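Probable methyltransferase (Bordetella pertussis, PDB 3KTY) probably methylates RNA as a SpoU/TrmH-family, SAM-dependent enzyme of the SPOUT clan, here represented by its methyltransferase domain. Local coordinates at residues Ile14-Ser19 / Asp73-Ala78; Gly25-Ala30 / Gln159-Ala164; Leu39-Pro44 / Asp48-Pro53. All coordinates share one frame; numbering follows the deposited sequence.

How the interactions relate
All three contacts join elements around one parallel sheet of an alpha-beta-alpha sandwich. Interaction 1 lies on one face and interactions 2 and 3 on the other, as the opposite orientations of neighbouring residues in strand 11-16 indicate: I14 and T16 face helix 75-79, while the SE of M15 comes within 3.5 Å of the CB of A27. Interactions 1 and 3 have centres about 10 Å apart and meet along neighbouring strands, where M15 N is 2.9 Å from V40 O. Interactions 1 and 2 are about 16 Å apart, centre to centre. Interactions 2 and 3 meet where A27 CB approaches L39 CD1 to 4.3 Å. Interaction 2 lies against the second subunit; interactions 1 and 3 are not touched by it.

Interaction 1: Ile14-Ser19 / Asp73-Ala78; sequences IMTQPS and DTLEEA
I14 carries the tightly packed part of this contact, against L75 and A78. The two branches of I14 take different partners: CG2 meets L75 CD1 at 3.9 Å, and CD1 reaches A78 CB at 3.8 Å. The division follows from chi1 of -53°, which sets CG2 opposite the backbone N and CG1 anti to the carbonyl carbon, beside the backbone N, while chi2 near 180° stretches the CG1-CD1 arm out to the helix. L75 CD1 also approaches T16 CG2, more loosely, at 4.2 Å, so this one methyl lies over two residues of the strand that are two positions apart. T16 turns CG2 to L75, while its OG1 is hydrogen-bonded to the carbonyl O of L125 on the neighbouring strand 121-125. This is how helix 75-79 lies on one face of the parallel sheet in the alpha-beta-alpha sandwich: I14 and T16 point to the helix, and M15 between them points to the other face. V42 of the next strand packs against both I14 and A78, which continues the apolar patch onto that strand. Toward solvent the character changes. T74, at the N-cap, accepts a bond from E77 N through OG1, 3.1 Å long and nearly straight at 167°, which closes the first turn of the helix. The backbone bond from A78 N to T74 O is weak at 3.4 Å. D73, E76 and E77 are exposed and make no contact with 14-19.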
# COMPACT_ATOMS: atom_id res chain seq x y z
N ILE A 14 -11.09 3.03 -11.37
CA ILE A 14 -10.97 3.45 -12.73
C ILE A 14 -9.59 3.99 -13.08
O ILE A 14 -9.18 5.03 -12.58
CB ILE A 14 -12.06 4.49 -13.07
CG1 ILE A 14 -13.41 3.89 -12.67
CG2 ILE A 14 -12.01 4.83 -14.59
CD1 ILE A 14 -14.60 4.77 -13.00
N MSE A 15 -8.90 3.28 -13.97
CA MSE A 15 -7.61 3.75 -14.46
C MSE A 15 -7.74 4.44 -15.81
O MSE A 15 -8.17 3.83 -16.78
CB MSE A 15 -6.67 2.56 -14.64
CG MSE A 15 -6.24 1.87 -13.35
SE MSE A 15 -5.32 0.22 -13.87
CE MSE A 15 -3.50 0.94 -14.26
N THR A 16 -7.35 5.70 -15.89
CA THR A 16 -7.38 6.37 -17.19
C THR A 16 -6.06 6.36 -17.99
O THR A 16 -4.97 6.64 -17.47
CB THR A 16 -7.87 7.82 -17.07
OG1 THR A 16 -6.87 8.60 -16.41
CG2 THR A 16 -9.20 7.89 -16.32
N GLN A 17 -6.18 6.05 -19.27
CA GLN A 17 -5.04 6.01 -20.16
C GLN A 17 -3.93 5.04 -19.73
O GLN A 17 -2.77 5.31 -19.96
CB GLN A 17 -4.45 7.42 -20.32
CG GLN A 17 -5.09 8.23 -21.39
CD GLN A 17 -6.17 9.15 -20.87
OE1 GLN A 17 -7.36 8.86 -20.97
NE2 GLN A 17 -5.75 10.28 -20.31
N PRO A 18 -4.29 3.90 -19.10
CA PRO A 18 -3.21 2.99 -18.72
C PRO A 18 -2.33 2.76 -19.91
O PRO A 18 -2.81 2.46 -20.98
CB PRO A 18 -3.95 1.68 -18.38
CG PRO A 18 -5.32 1.83 -18.97
CD PRO A 18 -5.60 3.30 -18.81
N SER A 19 -1.03 2.89 -19.69
CA SER A 19 -0.05 2.83 -20.76
C SER A 19 0.70 1.50 -20.71
O SER A 19 1.05 0.95 -21.75
CB SER A 19 0.91 4.01 -20.63
OG SER A 19 1.94 3.93 -21.57
N ASP A 73 -13.96 3.99 -23.83
CA ASP A 73 -13.13 5.01 -24.44
C ASP A 73 -13.19 6.32 -23.67
O ASP A 73 -12.31 7.17 -23.81
CB ASP A 73 -13.57 5.27 -25.88
CG ASP A 73 -13.29 4.08 -26.82
OD1 ASP A 73 -12.46 3.21 -26.48
OD2 ASP A 73 -13.90 4.03 -27.91
N THR A 74 -14.22 6.49 -22.86
CA THR A 74 -14.40 7.77 -22.21
C THR A 74 -14.68 7.63 -20.70
O THR A 74 -15.22 6.63 -20.25
CB THR A 74 -15.57 8.53 -22.84
OG1 THR A 74 -16.81 7.93 -22.41
CG2 THR A 74 -15.47 8.54 -24.41
N LEU A 75 -14.38 8.68 -19.95
CA LEU A 75 -14.56 8.64 -18.51
C LEU A 75 -16.07 8.82 -18.24
O LEU A 75 -16.67 8.22 -17.33
CB LEU A 75 -13.68 9.70 -17.82
CG LEU A 75 -13.70 9.74 -16.26
CD1 LEU A 75 -13.30 8.42 -15.58
CD2 LEU A 75 -12.85 10.86 -15.70
N GLU A 76 -16.70 9.62 -19.07
CA GLU A 76 -18.15 9.75 -19.03
C GLU A 76 -18.85 8.39 -18.97
O GLU A 76 -19.67 8.16 -18.08
CB GLU A 76 -18.66 10.56 -20.24
CG GLU A 76 -18.36 12.05 -20.13
CD GLU A 76 -17.04 12.48 -20.78
OE1 GLU A 76 -16.17 11.61 -21.02
OE2 GLU A 76 -16.87 13.69 -21.04
N GLU A 77 -18.56 7.50 -19.92
CA GLU A 77 -19.10 6.15 -19.89
C GLU A 77 -18.83 5.43 -18.55
O GLU A 77 -19.75 4.82 -17.94
CB GLU A 77 -18.51 5.34 -21.03
CG GLU A 77 -19.18 3.96 -21.21
CD GLU A 77 -20.66 4.08 -21.73
OE1 GLU A 77 -21.13 5.21 -22.04
OE2 GLU A 77 -21.34 3.04 -21.87
N ALA A 78 -17.58 5.50 -18.09
CA ALA A 78 -17.17 4.84 -16.83
C ALA A 78 -17.89 5.42 -15.58
O ALA A 78 -18.23 4.69 -14.64
CB ALA A 78 -15.67 4.84 -16.67

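Interaction 2: Gly25-Ala30 / Gln159-Ala164; sequences GSAARA and QALQLA
The amide of Q162 is the flat group nearest this interface, and neither of its faces meets A30. It is the aliphatic root that does the touching: Q162 CB lies 4.3 Å from A30 CB, whereas the amide carbon CD stands 5.1 Å from the same methyl. An extended side chain, with chi1 -159° and chi2 -178°, carries the amide past A30, and Q162 goes on to pack against Q159 of the second subunit and M34 of its own chain. The small A30 lets the backbones approach closely, to 5.3 Å between its CA and that of Q162. Deeper, toward the sheet, A27 CB meets L161 CD1 at 3.9 Å, with the CA atoms 6.8 Å apart. L161 also packs on F13 and L125, and A27 on M15, so the pair is wedged between the helices and strands 11-16 and 121-125. On the outer side, NH1 of R29 is hydrogen-bonded to OE1 of Q159 of the second subunit, and Q159 OE1 receives R29 NH1 of that subunit in return. OE1 of Q159 also accepts a weak bond from N156 N. Two helices side by side on one face of a parallel sheet, with their outer side chains pairing across a dimer, are consistent with the subunit interface of SPOUT methyltransferases.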
# COMPACT_ATOMS: atom_id res chain seq x y z
N GLY A 25 -2.36 -5.54 -14.76
CA GLY A 25 -2.34 -6.77 -13.97
C GLY A 25 -2.08 -6.53 -12.48
O GLY A 25 -2.75 -7.10 -11.63
N SER A 26 -1.11 -5.69 -12.16
CA SER A 26 -0.79 -5.39 -10.76
C SER A 26 -1.97 -4.74 -10.09
O SER A 26 -2.28 -5.00 -8.92
CB SER A 26 0.43 -4.46 -10.68
OG SER A 26 1.57 -5.12 -11.20
N ALA A 27 -2.62 -3.86 -10.86
CA ALA A 27 -3.84 -3.20 -10.46
C ALA A 27 -4.91 -4.20 -10.04
O ALA A 27 -5.56 -4.03 -9.01
CB ALA A 27 -4.38 -2.25 -11.61
N ALA A 28 -5.08 -5.25 -10.82
CA ALA A 28 -6.14 -6.21 -10.53
C ALA A 28 -5.85 -6.98 -9.25
O ALA A 28 -6.77 -7.26 -8.47
CB ALA A 28 -6.32 -7.19 -11.71
N ARG A 29 -4.57 -7.33 -9.07
CA ARG A 29 -4.11 -8.12 -7.93
C ARG A 29 -4.20 -7.23 -6.71
O ARG A 29 -4.79 -7.60 -5.69
CB ARG A 29 -2.68 -8.63 -8.15
CG ARG A 29 -2.25 -9.65 -7.12
CD ARG A 29 -0.77 -10.10 -7.19
NE ARG A 29 -0.10 -9.86 -5.91
CZ ARG A 29 -0.34 -10.54 -4.78
NH1 ARG A 29 0.30 -10.21 -3.66
NH2 ARG A 29 -1.21 -11.55 -4.76
N ALA A 30 -3.61 -6.05 -6.81
CA ALA A 30 -3.80 -5.06 -5.73
C ALA A 30 -5.26 -5.00 -5.23
O ALA A 30 -5.50 -5.19 -4.04
CB ALA A 30 -3.36 -3.68 -6.20
N GLN A 159 0.52 1.27 -6.75
CA GLN A 159 0.78 1.52 -5.34
C GLN A 159 -0.24 2.52 -4.80
O GLN A 159 -0.90 2.25 -3.79
CB GLN A 159 2.21 1.99 -5.16
CG GLN A 159 3.20 0.87 -5.51
CD GLN A 159 4.59 1.37 -5.90
OE1 GLN A 159 4.94 2.54 -5.64
NE2 GLN A 159 5.39 0.49 -6.53
N ALA A 160 -0.43 3.62 -5.52
CA ALA A 160 -1.55 4.49 -5.25
C ALA A 160 -2.82 3.66 -5.07
O ALA A 160 -3.53 3.82 -4.07
CB ALA A 160 -1.74 5.52 -6.32
N LEU A 161 -3.07 2.75 -6.00
CA LEU A 161 -4.27 1.92 -5.94
C LEU A 161 -4.33 1.05 -4.68
O LEU A 161 -5.39 0.91 -4.05
CB LEU A 161 -4.39 1.02 -7.16
CG LEU A 161 -5.30 1.62 -8.21
CD1 LEU A 161 -5.59 0.60 -9.29
CD2 LEU A 161 -6.56 2.05 -7.55
N GLN A 162 -3.22 0.43 -4.34
CA GLN A 162 -3.25 -0.41 -3.15
C GLN A 162 -3.59 0.43 -1.89
O GLN A 162 -4.43 0.04 -1.06
CB GLN A 162 -1.92 -1.15 -3.01
CG GLN A 162 -2.02 -2.37 -2.13
CD GLN A 162 -0.68 -3.07 -1.96
OE1 GLN A 162 -0.59 -4.14 -1.36
NE2 GLN A 162 0.37 -2.45 -2.51
N LEU A 163 -2.94 1.60 -1.75
CA LEU A 163 -3.25 2.46 -0.63
C LEU A 163 -4.76 2.79 -0.63
O LEU A 163 -5.41 2.65 0.38
CB LEU A 163 -2.39 3.73 -0.62
CG LEU A 163 -0.95 3.42 -0.31
CD1 LEU A 163 -0.19 4.68 -0.05
CD2 LEU A 163 -0.89 2.51 0.88
N ALA A 164 -5.30 3.25 -1.75
CA ALA A 164 -6.72 3.60 -1.82
C ALA A 164 -7.64 2.44 -1.44
O ALA A 164 -8.60 2.57 -0.67
CB ALA A 164 -7.07 4.05 -3.21

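Interaction 3: Leu39-Pro44 / Asp48-Pro53; sequences LVLVAP and DMTAQP
L41 and P44 receive M49 and T50 in an apolar contact that closes the loop after strand 39-42. The nearest well-defined pair is L41 CD1 with T50 CG2, 3.7 Å apart, where the two side chains run antiparallel alongside one another. The same CD1 comes to 4.1 Å from M49 CB, and here the leucine side chain lies roughly perpendicular to that of M49. One methyl of L41 therefore bridges two successive residues of the loop. Chi1 of -82° sets M49 CG anti to its carbonyl carbon and beside the P44 ring; the bend at chi2, -89°, turns the SE arm. The separation of 3.3 Å between P44 CB and M49 CG is too short to be taken at face value, though P44 CG at 4.0 Å from M49 CG supports the same placement.

Around this first shell, T50 turns CG2 to the leucine and also packs on V24 of helix 21-33. P18 lies against both L41 and P44, and M15 of strand 11-16 touches L41. The loop's shape is set by its own backbone: A51 N is bonded to D48 O at 2.9 Å and Q52 N to M49 O at 3.1 Å, giving a tight turn that presents M49 and T50 together. Strand 39-42 is held on both sides, by M15 through V40 and V42 and by A70 and H72 through L41. Q52 then stands at the N-cap of helix 53-59. The contact thus packs the loop leading into the first helix of a beta-alpha-beta crossover, from strand 39-42 to the parallel edge strand 70-72, of an alpha-beta-alpha sandwich.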
# COMPACT_ATOMS: atom_id res chain seq x y z
N LEU A 39 -12.64 -3.54 -11.70
CA LEU A 39 -11.63 -2.71 -12.32
C LEU A 39 -12.10 -2.23 -13.70
O LEU A 39 -12.55 -3.01 -14.51
CB LEU A 39 -10.33 -3.48 -12.47
CG LEU A 39 -9.18 -2.77 -13.21
CD1 LEU A 39 -8.55 -1.68 -12.39
CD2 LEU A 39 -8.14 -3.80 -13.57
N VAL A 40 -11.94 -0.94 -13.94
CA VAL A 40 -12.36 -0.30 -15.14
C VAL A 40 -11.21 0.46 -15.78
O VAL A 40 -10.51 1.22 -15.12
CB VAL A 40 -13.53 0.70 -14.85
CG1 VAL A 40 -13.99 1.35 -16.17
CG2 VAL A 40 -14.70 -0.00 -14.19
N LEU A 41 -11.03 0.29 -17.07
CA LEU A 41 -10.03 1.03 -17.82
C LEU A 41 -10.69 2.03 -18.78
O LEU A 41 -11.61 1.67 -19.49
CB LEU A 41 -9.25 0.06 -18.68
CG LEU A 41 -8.47 -1.09 -18.02
CD1 LEU A 41 -7.54 -1.63 -19.03
CD2 LEU A 41 -7.69 -0.59 -16.83
N VAL A 42 -10.20 3.26 -18.80
CA VAL A 42 -10.66 4.25 -19.77
C VAL A 42 -9.54 4.60 -20.76
O VAL A 42 -8.43 4.97 -20.36
CB VAL A 42 -11.15 5.53 -19.06
CG1 VAL A 42 -11.30 6.68 -20.06
CG2 VAL A 42 -12.46 5.26 -18.32
N ALA A 43 -9.82 4.45 -22.05
CA ALA A 43 -8.91 4.85 -23.13
C ALA A 43 -7.53 4.25 -22.98
O ALA A 43 -6.55 4.97 -22.93
CB ALA A 43 -8.81 6.38 -23.23
N PRO A 44 -7.44 2.93 -22.91
CA PRO A 44 -6.10 2.36 -22.74
C PRO A 44 -5.31 2.54 -24.02
O PRO A 44 -5.91 2.75 -25.09
CB PRO A 44 -6.38 0.89 -22.47
CG PRO A 44 -7.76 0.67 -23.08
CD PRO A 44 -8.51 1.92 -22.81
N ASP A 48 -7.50 -4.60 -26.00
CA ASP A 48 -7.20 -5.91 -25.42
C ASP A 48 -5.99 -5.84 -24.50
O ASP A 48 -5.25 -6.82 -24.35
CB ASP A 48 -7.01 -6.96 -26.53
CG ASP A 48 -8.30 -7.20 -27.32
OD1 ASP A 48 -9.33 -7.53 -26.69
OD2 ASP A 48 -8.28 -7.04 -28.57
N MSE A 49 -5.79 -4.67 -23.91
CA MSE A 49 -4.86 -4.46 -22.81
C MSE A 49 -4.90 -5.55 -21.76
O MSE A 49 -3.87 -6.02 -21.32
CB MSE A 49 -5.23 -3.17 -22.08
CG MSE A 49 -4.72 -1.94 -22.73
SE MSE A 49 -2.97 -1.59 -22.00
CE MSE A 49 -2.28 -0.34 -23.33
N THR A 50 -6.11 -5.91 -21.32
CA THR A 50 -6.25 -6.86 -20.23
C THR A 50 -5.96 -8.30 -20.70
O THR A 50 -5.85 -9.23 -19.89
CB THR A 50 -7.66 -6.77 -19.59
OG1 THR A 50 -8.66 -7.19 -20.53
CG2 THR A 50 -7.95 -5.35 -19.15
N ALA A 51 -5.82 -8.47 -22.01
CA ALA A 51 -5.41 -9.76 -22.53
C ALA A 51 -3.89 -9.85 -22.77
O ALA A 51 -3.36 -10.95 -22.94
CB ALA A 51 -6.21 -10.13 -23.78
N GLN A 52 -3.20 -8.71 -22.76
CA GLN A 52 -1.73 -8.68 -22.90
C GLN A 52 -1.02 -9.61 -21.91
O GLN A 52 -1.37 -9.60 -20.72
CB GLN A 52 -1.18 -7.26 -22.73
CG GLN A 52 -1.75 -6.23 -23.68
CD GLN A 52 -1.12 -6.26 -25.06
OE1 GLN A 52 -0.81 -5.22 -25.62
NE2 GLN A 52 -0.93 -7.46 -25.61
N PRO A 53 -0.03 -10.38 -22.38
CA PRO A 53 0.69 -11.39 -21.58
C PRO A 53 1.27 -10.85 -20.27
O PRO A 53 1.17 -11.54 -19.24
CB PRO A 53 1.79 -11.89 -22.51
CG PRO A 53 1.27 -11.61 -23.88
CD PRO A 53 0.45 -10.35 -23.77